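Local coordinates for fibrinogen binding protein (Staphylococcus aureus subsp. aureus Mu50, PDB 3DOA) that probably binds fibrinogen and may, like other NFACT proteins, act in the quality control of stalled ribosomes, at residues S14-L18 with N44-L48; P236-F240 with Y266-L272; Q92-D96 with I169-D173; I174-L180 with L221-D226; Y114-I118 with I129-R135. All blocks are in the same frame, centred on the assembly; numbering follows the deposited sequence.

In the fold
From the N terminus, interaction 1 comes first, closing a loop of strands by bringing the end of helix 5-15 back onto strand 43-50 of a four-stranded antiparallel sheet. Interaction 3 opens next and joins the turn at 92-96 to residues 169-173, enclosing most of the five-stranded sheet. Nested inside it is interaction 5, the hairpin contact between strands 112-120 and 127-132. Interaction 4 follows at once, packing residues 174-180 on helix 220-232, and it touches interaction 3 where Pro171 O lies 3.7 Å from Phe225 CZ. Interaction 2 closes last, setting helix 269-276 against strand 239-240. No two loops cross.

Interaction 1: S14-L18 with N44-L48; sequences SLQFL and NHQLL
Phe17 and His45 meet in a T-shaped pair: the CE1 edge of the phenylalanine ring points at the face of the imidazole, the centroids are 5.1 Å apart and the planes stand at 77°. CE1 of Phe17 comes within 3.6 Å of CE1 of His45, over the rim of the imidazole and not its centre. The first torsion of Phe17 (chi1 81°) sets its CG between the backbone N and the carbonyl carbon, and from there the ring reaches across to the histidine. This is the solvent-facing side of the contact, since Phe17 is exposed and His45 partly so; three leucines form the buried side. CD2 of Leu18 rests 3.9 Å from CB of His45, tying the aromatic pair to the apolar layer, while its other methyl, CD1, lies 4.3 Å from CD1 of Leu47. That same Leu47 methyl also meets CD1 of Leu15 at 4.0 Å, so one branch of the strand residue is touched by both leucines of the helical side. With chi1 at -167°, CG of Leu47 is opposite the backbone N, and its CD1 branch extends toward the two leucines. No hydrogen bond crosses the interface; a backbone bond from Leu18 N to Leu15 O (3.0 Å) closes the turn that carries them. Strand 43-50 is an inner strand of a four-stranded antiparallel meander, and the end of helix 5-15 lies on one face of that sheet, where Leu15 also touches Leu58 and Leu60 of strand 57-61 and Leu18 touches Val38 of strand 33-40.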
# COMPACT_ATOMS: atom_id res chain seq x y z
N SER A 14 3.91 10.29 -0.43
CA SER A 14 4.49 11.00 0.70
C SER A 14 5.88 10.43 1.15
O SER A 14 6.56 11.04 1.98
CB SER A 14 3.51 10.99 1.85
OG SER A 14 3.40 9.68 2.34
N LEU A 15 6.29 9.26 0.63
CA LEU A 15 7.56 8.63 1.03
C LEU A 15 8.73 8.92 0.07
O LEU A 15 9.85 8.50 0.29
CB LEU A 15 7.37 7.11 1.19
CG LEU A 15 6.39 6.64 2.25
CD1 LEU A 15 6.37 5.12 2.40
CD2 LEU A 15 6.72 7.28 3.55
N GLN A 16 8.48 9.68 -0.98
CA GLN A 16 9.53 9.98 -1.96
C GLN A 16 10.72 10.82 -1.40
O GLN A 16 11.87 10.74 -1.89
CB GLN A 16 8.89 10.70 -3.13
CG GLN A 16 7.80 9.87 -3.76
CD GLN A 16 8.36 8.70 -4.49
OE1 GLN A 16 9.25 8.90 -5.27
NE2 GLN A 16 7.85 7.50 -4.26
N PHE A 17 10.47 11.60 -0.36
CA PHE A 17 11.52 12.40 0.22
C PHE A 17 12.54 11.47 0.85
O PHE A 17 13.66 11.86 1.09
CB PHE A 17 10.94 13.39 1.25
CG PHE A 17 10.68 12.77 2.60
CD1 PHE A 17 11.59 12.90 3.63
CD2 PHE A 17 9.54 12.04 2.84
CE1 PHE A 17 11.36 12.32 4.89
CE2 PHE A 17 9.29 11.46 4.08
CZ PHE A 17 10.19 11.59 5.11
N LEU A 18 12.20 10.23 1.11
CA LEU A 18 13.21 9.28 1.57
C LEU A 18 14.16 8.76 0.44
O LEU A 18 15.22 8.20 0.74
CB LEU A 18 12.55 8.09 2.29
CG LEU A 18 11.68 8.29 3.55
CD1 LEU A 18 10.90 7.04 3.92
CD2 LEU A 18 12.54 8.73 4.69
N ASN A 44 16.87 10.80 11.41
CA ASN A 44 16.31 9.49 11.23
C ASN A 44 14.81 9.57 11.01
O ASN A 44 14.14 10.48 11.49
CB ASN A 44 16.62 8.64 12.45
CG ASN A 44 18.10 8.51 12.70
OD1 ASN A 44 18.88 8.38 11.77
ND2 ASN A 44 18.49 8.53 13.95
N HIS A 45 14.31 8.58 10.27
CA HIS A 45 12.88 8.40 9.98
C HIS A 45 12.49 6.91 10.16
O HIS A 45 13.13 6.05 9.60
CB HIS A 45 12.59 8.88 8.56
CG HIS A 45 12.93 10.33 8.34
ND1 HIS A 45 12.02 11.35 8.52
CD2 HIS A 45 14.07 10.93 7.94
CE1 HIS A 45 12.58 12.51 8.25
NE2 HIS A 45 13.83 12.28 7.89
N GLN A 46 11.49 6.60 10.98
CA GLN A 46 11.04 5.22 11.27
C GLN A 46 9.92 4.75 10.31
O GLN A 46 8.79 5.16 10.42
CB GLN A 46 10.46 5.15 12.68
CG GLN A 46 11.15 4.32 13.69
CD GLN A 46 10.56 4.56 15.09
OE1 GLN A 46 9.41 5.05 15.22
NE2 GLN A 46 11.34 4.23 16.15
N LEU A 47 10.28 3.86 9.39
CA LEU A 47 9.38 3.31 8.38
C LEU A 47 8.84 2.00 8.94
O LEU A 47 9.61 1.09 9.25
CB LEU A 47 10.18 3.04 7.11
CG LEU A 47 9.38 2.75 5.87
CD1 LEU A 47 8.47 3.91 5.56
CD2 LEU A 47 10.34 2.58 4.75
N LEU A 48 7.54 1.90 9.11
CA LEU A 48 6.96 0.69 9.65
C LEU A 48 6.28 -0.05 8.54
O LEU A 48 5.53 0.53 7.71
CB LEU A 48 5.97 1.02 10.76
CG LEU A 48 5.27 -0.14 11.50
CD1 LEU A 48 4.91 0.25 12.97
CD2 LEU A 48 4.05 -0.57 10.75

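Interaction 2: P236-F240 with Y266-L272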
# COMPACT_ATOMS: atom_id res chain seq x y z
N PRO A 236 -3.90 14.71 -0.43
CA PRO A 236 -5.03 14.11 0.23
C PRO A 236 -5.43 14.84 1.49
O PRO A 236 -4.69 15.69 2.00
CB PRO A 236 -4.48 12.76 0.65
CG PRO A 236 -3.05 13.10 1.11
CD PRO A 236 -2.62 14.18 0.09
N THR A 237 -6.61 14.45 1.98
CA THR A 237 -7.10 14.80 3.31
C THR A 237 -7.08 13.60 4.21
O THR A 237 -7.93 12.71 4.17
CB THR A 237 -8.46 15.31 3.21
OG1 THR A 237 -8.39 16.50 2.43
CG2 THR A 237 -8.99 15.60 4.59
N PRO A 238 -6.03 13.54 5.00
CA PRO A 238 -5.94 12.45 5.95
C PRO A 238 -7.08 12.58 6.94
O PRO A 238 -7.16 13.60 7.62
CB PRO A 238 -4.57 12.68 6.63
CG PRO A 238 -3.85 13.66 5.79
CD PRO A 238 -4.89 14.46 5.05
N ILE A 239 -7.94 11.57 7.03
CA ILE A 239 -9.15 11.70 7.80
C ILE A 239 -9.59 10.45 8.51
O ILE A 239 -9.64 9.38 7.94
CB ILE A 239 -10.26 12.17 6.89
CG1 ILE A 239 -11.47 12.60 7.70
CG2 ILE A 239 -10.59 11.10 5.85
CD1 ILE A 239 -12.19 13.75 7.06
N PHE A 240 -9.93 10.65 9.78
CA PHE A 240 -10.46 9.62 10.70
C PHE A 240 -11.94 9.75 10.91
O PHE A 240 -12.42 10.84 11.12
CB PHE A 240 -9.81 9.83 12.07
CG PHE A 240 -10.32 8.90 13.14
CD1 PHE A 240 -9.89 7.58 13.19
CD2 PHE A 240 -11.19 9.35 14.12
CE1 PHE A 240 -10.33 6.70 14.21
CE2 PHE A 240 -11.64 8.48 15.12
CZ PHE A 240 -11.20 7.14 15.16
N TYR A 266 -5.92 15.06 9.80
CA TYR A 266 -4.52 15.17 10.23
C TYR A 266 -3.56 15.76 9.17
O TYR A 266 -3.91 15.83 7.98
CB TYR A 266 -4.02 13.78 10.61
CG TYR A 266 -4.68 13.21 11.82
CD1 TYR A 266 -4.09 13.31 13.05
CD2 TYR A 266 -5.90 12.56 11.72
CE1 TYR A 266 -4.68 12.79 14.17
CE2 TYR A 266 -6.51 12.05 12.84
CZ TYR A 266 -5.89 12.17 14.07
OH TYR A 266 -6.45 11.67 15.21
N ASP A 267 -2.34 16.13 9.60
CA ASP A 267 -1.29 16.66 8.72
C ASP A 267 -0.81 15.73 7.61
O ASP A 267 -0.29 16.20 6.58
CB ASP A 267 -0.05 17.00 9.53
CG ASP A 267 -0.05 18.43 10.05
OD1 ASP A 267 -1.08 19.17 9.90
OD2 ASP A 267 1.02 18.81 10.60
N SER A 268 -0.94 14.43 7.85
CA SER A 268 -0.36 13.41 7.01
C SER A 268 -1.04 12.06 7.24
O SER A 268 -1.72 11.81 8.27
CB SER A 268 1.12 13.25 7.36
OG SER A 268 1.31 12.54 8.59
N LEU A 269 -0.79 11.17 6.30
CA LEU A 269 -1.31 9.83 6.44
C LEU A 269 -0.59 9.11 7.59
O LEU A 269 -1.09 8.11 8.13
CB LEU A 269 -1.14 9.08 5.12
CG LEU A 269 -2.11 9.34 3.95
CD1 LEU A 269 -2.77 10.67 4.04
CD2 LEU A 269 -1.34 9.20 2.63
N ASN A 270 0.57 9.62 7.99
CA ASN A 270 1.40 8.88 8.90
C ASN A 270 0.88 9.14 10.25
O ASN A 270 0.70 8.24 11.05
CB ASN A 270 2.83 9.29 8.72
CG ASN A 270 3.38 8.85 7.39
OD1 ASN A 270 3.10 7.76 6.92
ND2 ASN A 270 4.14 9.70 6.76
N ASP A 271 0.59 10.40 10.50
CA ASP A 271 -0.17 10.79 11.67
C ASP A 271 -1.49 10.02 11.75
O ASP A 271 -1.83 9.45 12.80
CB ASP A 271 -0.47 12.28 11.56
CG ASP A 271 0.72 13.15 11.82
OD1 ASP A 271 1.72 12.62 12.30
OD2 ASP A 271 0.69 14.37 11.57
N LEU A 272 -2.26 10.02 10.65
CA LEU A 272 -3.57 9.38 10.64
C LEU A 272 -3.42 7.96 11.14
O LEU A 272 -4.08 7.55 12.07
CB LEU A 272 -4.15 9.43 9.23
CG LEU A 272 -5.42 8.62 8.92
CD1 LEU A 272 -6.52 9.12 9.84
CD2 LEU A 272 -5.81 8.69 7.41
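Pro238 sits between Tyr266, Leu269 and Leu272, where an N-capped helix, 269-276, packs on the chain entering strand 239-240 of a small antiparallel sheet. The proline's CG lies 3.6 Å from CD1 of Leu269, and its CB faces CB of Leu272 at 4.2 Å. The same CD1 of Leu269 also reaches CG of Pro236, so a single methyl is shared by two prolines. Further along, Leu272 lays CD1 against the backbone at Ile239 and against CB of Phe240, 4.0 Å away; its CG is opposite the backbone N (chi1 170°), which turns the branched end to the strand. The Tyr266 ring presents its edge to CB of Phe240 and carries CA of Leu272 over one face. One backbone hydrogen bond, Tyr266 N to Pro238 O at 2.9 Å, joins the segments, the donor being tilted 34° from the carbonyl plane. In the next shell, strand 239-240 is held by Tyr252 on one side and Val264 on the other, and Phe240 makes a cation-pi contact with Arg275. Leu269 continues onto Phe7, Lys10 and Met11 of helix 5-15, and Asn270 bonds to the backbone of Leu60. What fixes the start of the helix is the N-cap, Ser268, whose OG accepts a nearly straight bond from Asp271 N (3.0 Å) and a more bent one from Asn270 N (3.1 Å).

Interaction 3: Q92-D96 with I169-D173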
# COMPACT_ATOMS: atom_id res chain seq x y z
N GLN A 92 5.09 1.84 -6.42
CA GLN A 92 3.90 1.02 -6.25
C GLN A 92 3.81 0.27 -7.51
O GLN A 92 4.09 0.83 -8.55
CB GLN A 92 2.64 1.90 -6.10
CG GLN A 92 1.26 1.15 -6.05
CD GLN A 92 0.03 2.09 -6.22
OE1 GLN A 92 0.17 3.29 -6.47
NE2 GLN A 92 -1.17 1.52 -6.08
N ILE A 93 3.41 -1.00 -7.45
CA ILE A 93 3.27 -1.78 -8.68
C ILE A 93 1.86 -1.61 -9.19
O ILE A 93 0.90 -2.08 -8.60
CB ILE A 93 3.63 -3.25 -8.50
CG1 ILE A 93 4.99 -3.36 -7.78
CG2 ILE A 93 3.74 -3.90 -9.82
CD1 ILE A 93 6.16 -2.42 -8.26
N GLY A 94 1.75 -0.89 -10.29
CA GLY A 94 0.46 -0.53 -10.87
C GLY A 94 -0.33 0.25 -9.86
O GLY A 94 0.22 1.11 -9.10
N ASN A 95 -1.62 -0.09 -9.82
CA ASN A 95 -2.54 0.35 -8.72
C ASN A 95 -2.76 -0.70 -7.62
O ASN A 95 -3.64 -0.54 -6.83
CB ASN A 95 -3.87 0.94 -9.28
CG ASN A 95 -4.71 1.62 -8.21
OD1 ASN A 95 -4.25 2.49 -7.45
ND2 ASN A 95 -5.98 1.20 -8.15
N ASP A 96 -1.88 -1.71 -7.53
CA ASP A 96 -2.05 -2.82 -6.60
C ASP A 96 -1.61 -2.38 -5.24
O ASP A 96 -1.14 -1.28 -5.09
CB ASP A 96 -1.33 -4.10 -7.03
CG ASP A 96 -1.87 -5.33 -6.28
OD1 ASP A 96 -2.93 -5.18 -5.61
OD2 ASP A 96 -1.28 -6.45 -6.28
N ILE A 169 -8.15 -4.27 -14.11
CA ILE A 169 -7.66 -3.16 -14.87
C ILE A 169 -7.22 -2.06 -13.95
O ILE A 169 -7.70 -1.95 -12.85
CB ILE A 169 -8.73 -2.61 -15.76
CG1 ILE A 169 -9.13 -3.64 -16.78
CG2 ILE A 169 -8.21 -1.45 -16.50
CD1 ILE A 169 -10.53 -4.08 -16.66
N ASN A 170 -6.27 -1.27 -14.40
CA ASN A 170 -5.77 -0.16 -13.62
C ASN A 170 -6.73 1.04 -13.86
O ASN A 170 -6.84 1.58 -14.98
CB ASN A 170 -4.30 0.18 -13.94
CG ASN A 170 -3.67 1.22 -12.96
OD1 ASN A 170 -4.29 2.20 -12.53
ND2 ASN A 170 -2.43 0.98 -12.59
N PRO A 171 -7.44 1.45 -12.80
CA PRO A 171 -8.33 2.53 -12.93
C PRO A 171 -7.65 3.75 -13.45
O PRO A 171 -8.34 4.61 -13.98
CB PRO A 171 -8.80 2.76 -11.51
CG PRO A 171 -7.89 2.10 -10.68
CD PRO A 171 -7.45 0.93 -11.43
N TYR A 172 -6.35 3.87 -13.32
CA TYR A 172 -5.74 5.04 -13.89
C TYR A 172 -5.57 4.93 -15.38
O TYR A 172 -5.32 5.91 -15.99
CB TYR A 172 -4.43 5.36 -13.22
CG TYR A 172 -4.64 5.79 -11.83
CD1 TYR A 172 -5.07 7.09 -11.57
CD2 TYR A 172 -4.45 4.92 -10.77
CE1 TYR A 172 -5.33 7.53 -10.30
CE2 TYR A 172 -4.70 5.35 -9.46
CZ TYR A 172 -5.14 6.67 -9.25
OH TYR A 172 -5.39 7.14 -8.01
N ASP A 173 -5.73 3.76 -15.98
CA ASP A 173 -5.44 3.59 -17.43
C ASP A 173 -6.68 3.64 -18.30
O ASP A 173 -6.69 3.27 -19.46
CB ASP A 173 -4.74 2.25 -17.65
CG ASP A 173 -3.34 2.19 -16.99
OD1 ASP A 173 -2.70 3.22 -16.59
OD2 ASP A 173 -2.85 1.04 -16.88
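Asn95 extends its side chain into a corner formed by Asn170, Pro171 and Tyr172, and each of the three meets a different part of it. The amide stands almost perpendicular to the tyrosine ring, 85° between the planes, with OD1 lying at the ring edge 3.5 Å from CE2 of Tyr172. The other end of the amide crosses the proline at about a right angle, ND2 coming 3.3 Å from CG of Pro171. That nitrogen has its hydrogen-bond partner elsewhere, in the backbone oxygen of Glu199. Having CG opposite the backbone N (chi1 -170°) carries the amide of Asn95 forward, its oxygen facing the tyrosine and its nitrogen the proline. Nearer the backbone, its CB lies 3.5 Å from OD1 of Asn170. Both sides of the contact are built on turns. Residues 93-96 form a type II' beta turn between strands 86-92 and 98-106, with Gly94 at its first corner and Asp96 N bonded to Ile93 O. Facing it is an Asx turn, in which OD1 of Asn170 accepts from Tyr172 N at 2.8 Å. That bond fixes the rotation of the Asn170 amide and directs ND2 at the backbone of Gly94 and Asn95, where it makes no hydrogen bond across the contact. Across the base of the beta turn, NE2 of Gln92 donates to Asp96 O at 3.0 Å, nearly in its own amide plane. The far end of Tyr172 bonds through OH to Thr232, while Pro171 continues onto Phe225 and Met229 of helix 220-232.

Interaction 4: I174-L180 with L221-D226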
# COMPACT_ATOMS: atom_id res chain seq x y z
N ILE A 174 -7.77 4.13 -17.72
CA ILE A 174 -9.08 3.93 -18.31
C ILE A 174 -9.85 5.20 -18.05
O ILE A 174 -9.57 5.90 -17.06
CB ILE A 174 -9.72 2.70 -17.68
CG1 ILE A 174 -11.03 2.38 -18.37
CG2 ILE A 174 -9.91 2.89 -16.16
CD1 ILE A 174 -11.43 0.92 -18.20
N THR A 175 -10.72 5.56 -19.00
CA THR A 175 -11.61 6.71 -18.82
C THR A 175 -12.97 6.21 -18.40
O THR A 175 -13.27 5.00 -18.54
CB THR A 175 -11.81 7.54 -20.07
OG1 THR A 175 -12.34 6.74 -21.13
CG2 THR A 175 -10.54 8.11 -20.46
N GLY A 176 -13.78 7.12 -17.91
CA GLY A 176 -15.12 6.73 -17.45
C GLY A 176 -15.95 6.19 -18.60
O GLY A 176 -16.69 5.20 -18.42
N ALA A 177 -15.83 6.83 -19.77
CA ALA A 177 -16.60 6.40 -20.95
C ALA A 177 -16.29 4.94 -21.20
O ALA A 177 -17.16 4.20 -21.57
CB ALA A 177 -16.26 7.18 -22.13
N GLU A 178 -15.02 4.54 -20.94
CA GLU A 178 -14.47 3.21 -21.22
C GLU A 178 -14.85 2.16 -20.19
O GLU A 178 -15.04 1.00 -20.56
CB GLU A 178 -12.93 3.27 -21.27
CG GLU A 178 -12.35 3.65 -22.65
CD GLU A 178 -10.94 4.27 -22.62
OE1 GLU A 178 -10.27 4.33 -21.56
OE2 GLU A 178 -10.49 4.72 -23.70
N VAL A 179 -14.93 2.56 -18.92
CA VAL A 179 -15.50 1.71 -17.83
C VAL A 179 -16.82 1.01 -18.19
O VAL A 179 -17.07 -0.14 -17.81
CB VAL A 179 -15.74 2.51 -16.56
CG1 VAL A 179 -16.12 1.59 -15.44
CG2 VAL A 179 -14.51 3.33 -16.17
N LEU A 180 -17.66 1.69 -18.95
CA LEU A 180 -18.98 1.17 -19.25
C LEU A 180 -18.89 -0.21 -19.78
O LEU A 180 -19.61 -1.07 -19.34
CB LEU A 180 -19.75 2.05 -20.20
CG LEU A 180 -20.04 3.43 -19.61
CD1 LEU A 180 -20.93 4.19 -20.57
CD2 LEU A 180 -20.65 3.37 -18.14
N LEU A 221 -22.35 7.23 -14.49
CA LEU A 221 -21.28 6.42 -13.91
C LEU A 221 -19.97 7.00 -14.35
O LEU A 221 -19.16 7.33 -13.50
CB LEU A 221 -21.41 4.96 -14.26
CG LEU A 221 -20.32 4.05 -13.67
CD1 LEU A 221 -19.82 4.49 -12.28
CD2 LEU A 221 -20.73 2.53 -13.62
N PRO A 222 -19.79 7.24 -15.67
CA PRO A 222 -18.54 7.84 -16.16
C PRO A 222 -18.15 9.11 -15.45
O PRO A 222 -17.02 9.26 -15.07
CB PRO A 222 -18.86 8.14 -17.61
CG PRO A 222 -19.86 7.13 -17.97
CD PRO A 222 -20.71 6.96 -16.78
N GLU A 223 -19.12 9.99 -15.26
CA GLU A 223 -18.92 11.24 -14.53
C GLU A 223 -18.43 11.00 -13.11
O GLU A 223 -17.55 11.67 -12.64
CB GLU A 223 -20.26 11.97 -14.42
CG GLU A 223 -20.56 12.97 -15.46
CD GLU A 223 -22.04 13.02 -15.83
OE1 GLU A 223 -22.90 12.81 -14.93
OE2 GLU A 223 -22.36 13.28 -17.03
N ALA A 224 -19.06 10.05 -12.43
CA ALA A 224 -18.71 9.78 -11.05
C ALA A 224 -17.25 9.27 -10.98
O ALA A 224 -16.35 9.88 -10.36
CB ALA A 224 -19.70 8.75 -10.44
N PHE A 225 -17.01 8.18 -11.70
CA PHE A 225 -15.69 7.65 -11.86
C PHE A 225 -14.61 8.75 -12.11
O PHE A 225 -13.67 8.90 -11.30
CB PHE A 225 -15.71 6.65 -12.99
CG PHE A 225 -14.42 5.89 -13.14
CD1 PHE A 225 -14.22 4.68 -12.47
CD2 PHE A 225 -13.39 6.37 -13.94
CE1 PHE A 225 -12.99 3.96 -12.61
CE2 PHE A 225 -12.20 5.63 -14.06
CZ PHE A 225 -12.01 4.46 -13.38
N ASP A 226 -14.76 9.51 -13.18
CA ASP A 226 -13.76 10.48 -13.51
C ASP A 226 -13.59 11.45 -12.33
O ASP A 226 -12.48 11.64 -11.80
CB ASP A 226 -14.08 11.18 -14.83
CG ASP A 226 -13.86 10.25 -16.08
OD1 ASP A 226 -13.10 9.18 -16.01
OD2 ASP A 226 -14.47 10.62 -17.15
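Gly176 and Pro222 bring their backbones unusually close, CA to CA 3.8 Å, with no side chain on the glycine to separate them. Pro222 CB lies 3.6 Å from Gly176 C, and the proline ring carries on to Leu180, whose CD2 methyl meets both CD and CG of the ring. Here the leucine crosses the proline at about a right angle. Next to the glycine, the Phe225 ring is covered on one face by a methyl: CG2 of Val179 stands 3.7 Å above the ring centroid and only 1° from its normal, a CH-pi contact centred on the face. The phenylalanine's CG is set opposite the backbone N (chi1 -172°), which sends the ring across to the valine. At the ring's far end CZ touches CG2 of Ile174 at 3.8 Å. The short helix 176-179 starts in a capping box: Thr175 N donates to OE1 of Glu178 at 2.9 Å, approaching from above the carboxylate plane, and Glu178 N returns a long, weak bond to OG1 of Thr175. Asp226, on helix 220-232, adds to this helix start from across the contact, its OD1 accepting a weak, bent bond from Gly176 N at 2.9 Å. A carboxylate at the N-terminal end would be expected to suit the helix dipole. The packing goes on beyond the segments, with Ile174 and Val179 touching Phe198 and Leu221 touching Ile209 of helix 203-210.

Interaction 5: Y114-I118 with I129-R135; sequences YRTVI and ILVDENR
Strands 112-120 and 127-132 form an antiparallel hairpin, the third and fourth strands of the five-stranded sheet, where Thr116 faces Val131 and Ile118 faces Ile129 in hydrogen-bonded pairs. Thr116 N reaches Val131 O at 2.9 Å, and Ile118 N meets Ile129 O in its carbonyl plane; each pair is completed by the reciprocal bond. Arg115 with Asp132 and Val117 with Leu130 make the alternate non-hydrogen-bonded pairs. Over residues 114-118 and 129-132 the strand directions are 154° apart. On the face of Val117 and Leu130, CG2 of the valine touches CD1 of the leucine at 3.5 Å; helix 73-82 covers this face through Phe78 and Leu82. On the other face, CB of Thr116 lies 3.7 Å from CG2 of Val131, and CD1 of Ile118 touches CG1 of Val131 and NH2 of Arg135. That arginine curls back by bends at chi2 and chi3 and salt-bridges to Glu100 on strand 98-106. A type I beta turn from Asp132 to Arg135 ends the second strand and leads on to strand 137-140. Beside it the pairing frays: Glu133 N gives Tyr114 O only a weak bond at 3.2 Å. NH1 of Arg115 also donates to Tyr114 O, from above the carbonyl plane, and makes a long salt bridge to OE1 of Glu133 at 3.9 Å, the carboxylate oxygen lying at the guanidinium edge. NE of the same arginine is bonded to His81, while OG1 of Thr116 is bonded to Asp102.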
# COMPACT_ATOMS: atom_id res chain seq x y z
N TYR A 114 22.53 -5.05 -5.36
CA TYR A 114 21.29 -4.41 -5.67
C TYR A 114 20.17 -5.31 -5.11
O TYR A 114 20.03 -6.47 -5.48
CB TYR A 114 21.16 -4.26 -7.19
CG TYR A 114 21.97 -3.10 -7.78
CD1 TYR A 114 23.10 -3.34 -8.54
CD2 TYR A 114 21.59 -1.76 -7.58
CE1 TYR A 114 23.82 -2.28 -9.10
CE2 TYR A 114 22.27 -0.72 -8.10
CZ TYR A 114 23.40 -0.97 -8.87
OH TYR A 114 24.15 0.07 -9.41
N ARG A 115 19.39 -4.74 -4.19
CA ARG A 115 18.25 -5.39 -3.48
C ARG A 115 16.90 -4.65 -3.65
O ARG A 115 16.90 -3.42 -3.80
CB ARG A 115 18.58 -5.44 -2.02
CG ARG A 115 19.87 -6.11 -1.74
CD ARG A 115 19.81 -7.55 -2.15
NE ARG A 115 21.01 -8.34 -1.83
CZ ARG A 115 21.76 -8.92 -2.75
NH1 ARG A 115 21.50 -8.79 -4.07
NH2 ARG A 115 22.80 -9.63 -2.35
N THR A 116 15.80 -5.41 -3.64
CA THR A 116 14.44 -4.85 -3.57
C THR A 116 13.66 -5.46 -2.42
O THR A 116 13.57 -6.70 -2.30
CB THR A 116 13.68 -5.15 -4.81
OG1 THR A 116 14.30 -4.43 -5.87
CG2 THR A 116 12.25 -4.70 -4.68
N VAL A 117 13.13 -4.59 -1.55
CA VAL A 117 12.15 -5.00 -0.53
C VAL A 117 10.72 -4.85 -1.11
O VAL A 117 10.36 -3.78 -1.59
CB VAL A 117 12.30 -4.15 0.71
CG1 VAL A 117 11.17 -4.46 1.73
CG2 VAL A 117 13.70 -4.35 1.29
N ILE A 118 9.95 -5.94 -1.10
CA ILE A 118 8.56 -5.98 -1.59
C ILE A 118 7.55 -6.18 -0.42
O ILE A 118 7.57 -7.21 0.27
CB ILE A 118 8.36 -7.10 -2.58
CG1 ILE A 118 9.57 -7.21 -3.53
CG2 ILE A 118 7.10 -6.86 -3.35
CD1 ILE A 118 9.30 -8.03 -4.84
N ILE A 129 9.18 -9.32 1.61
CA ILE A 129 10.07 -10.16 0.78
C ILE A 129 11.25 -9.37 0.15
O ILE A 129 11.11 -8.25 -0.41
CB ILE A 129 9.33 -10.86 -0.38
CG1 ILE A 129 8.10 -11.62 0.09
CG2 ILE A 129 10.24 -11.84 -1.09
CD1 ILE A 129 7.19 -11.93 -1.12
N LEU A 130 12.41 -10.01 0.23
CA LEU A 130 13.65 -9.41 -0.22
C LEU A 130 14.11 -10.23 -1.41
O LEU A 130 14.14 -11.45 -1.37
CB LEU A 130 14.64 -9.49 0.92
CG LEU A 130 15.93 -8.70 0.81
CD1 LEU A 130 15.68 -7.20 0.55
CD2 LEU A 130 16.74 -9.02 2.09
N VAL A 131 14.44 -9.54 -2.49
CA VAL A 131 14.86 -10.21 -3.68
C VAL A 131 16.05 -9.42 -4.19
O VAL A 131 16.27 -8.27 -3.75
CB VAL A 131 13.75 -10.20 -4.72
CG1 VAL A 131 12.50 -10.79 -4.14
CG2 VAL A 131 13.50 -8.79 -5.19
N ASP A 132 16.81 -10.02 -5.11
CA ASP A 132 17.93 -9.34 -5.76
C ASP A 132 17.46 -8.70 -7.05
O ASP A 132 16.28 -8.78 -7.41
CB ASP A 132 19.05 -10.33 -6.00
CG ASP A 132 18.66 -11.42 -6.99
OD1 ASP A 132 17.82 -11.17 -7.88
OD2 ASP A 132 19.22 -12.54 -6.90
N GLU A 133 18.39 -8.06 -7.74
CA GLU A 133 18.13 -7.40 -9.05
C GLU A 133 17.61 -8.33 -10.13
O GLU A 133 16.97 -7.84 -11.07
CB GLU A 133 19.36 -6.63 -9.63
CG GLU A 133 20.52 -7.47 -10.05
CD GLU A 133 21.27 -7.99 -8.84
OE1 GLU A 133 20.66 -8.45 -7.84
OE2 GLU A 133 22.50 -7.93 -8.85
N ASN A 134 17.87 -9.63 -10.01
CA ASN A 134 17.16 -10.59 -10.88
C ASN A 134 15.84 -11.22 -10.33
O ASN A 134 15.35 -12.19 -10.90
CB ASN A 134 18.14 -11.65 -11.28
CG ASN A 134 19.41 -11.04 -11.88
OD1 ASN A 134 19.36 -10.03 -12.60
ND2 ASN A 134 20.57 -11.65 -11.58
N ARG A 135 15.29 -10.64 -9.23
CA ARG A 135 14.13 -11.17 -8.53
C ARG A 135 14.29 -12.57 -7.87
O ARG A 135 13.31 -13.24 -7.62
CB ARG A 135 12.92 -11.25 -9.48
CG ARG A 135 12.74 -10.10 -10.53
CD ARG A 135 12.40 -8.71 -9.97
NE ARG A 135 10.99 -8.60 -9.62
CZ ARG A 135 10.46 -7.66 -8.82
NH1 ARG A 135 11.20 -6.72 -8.26
NH2 ARG A 135 9.17 -7.70 -8.55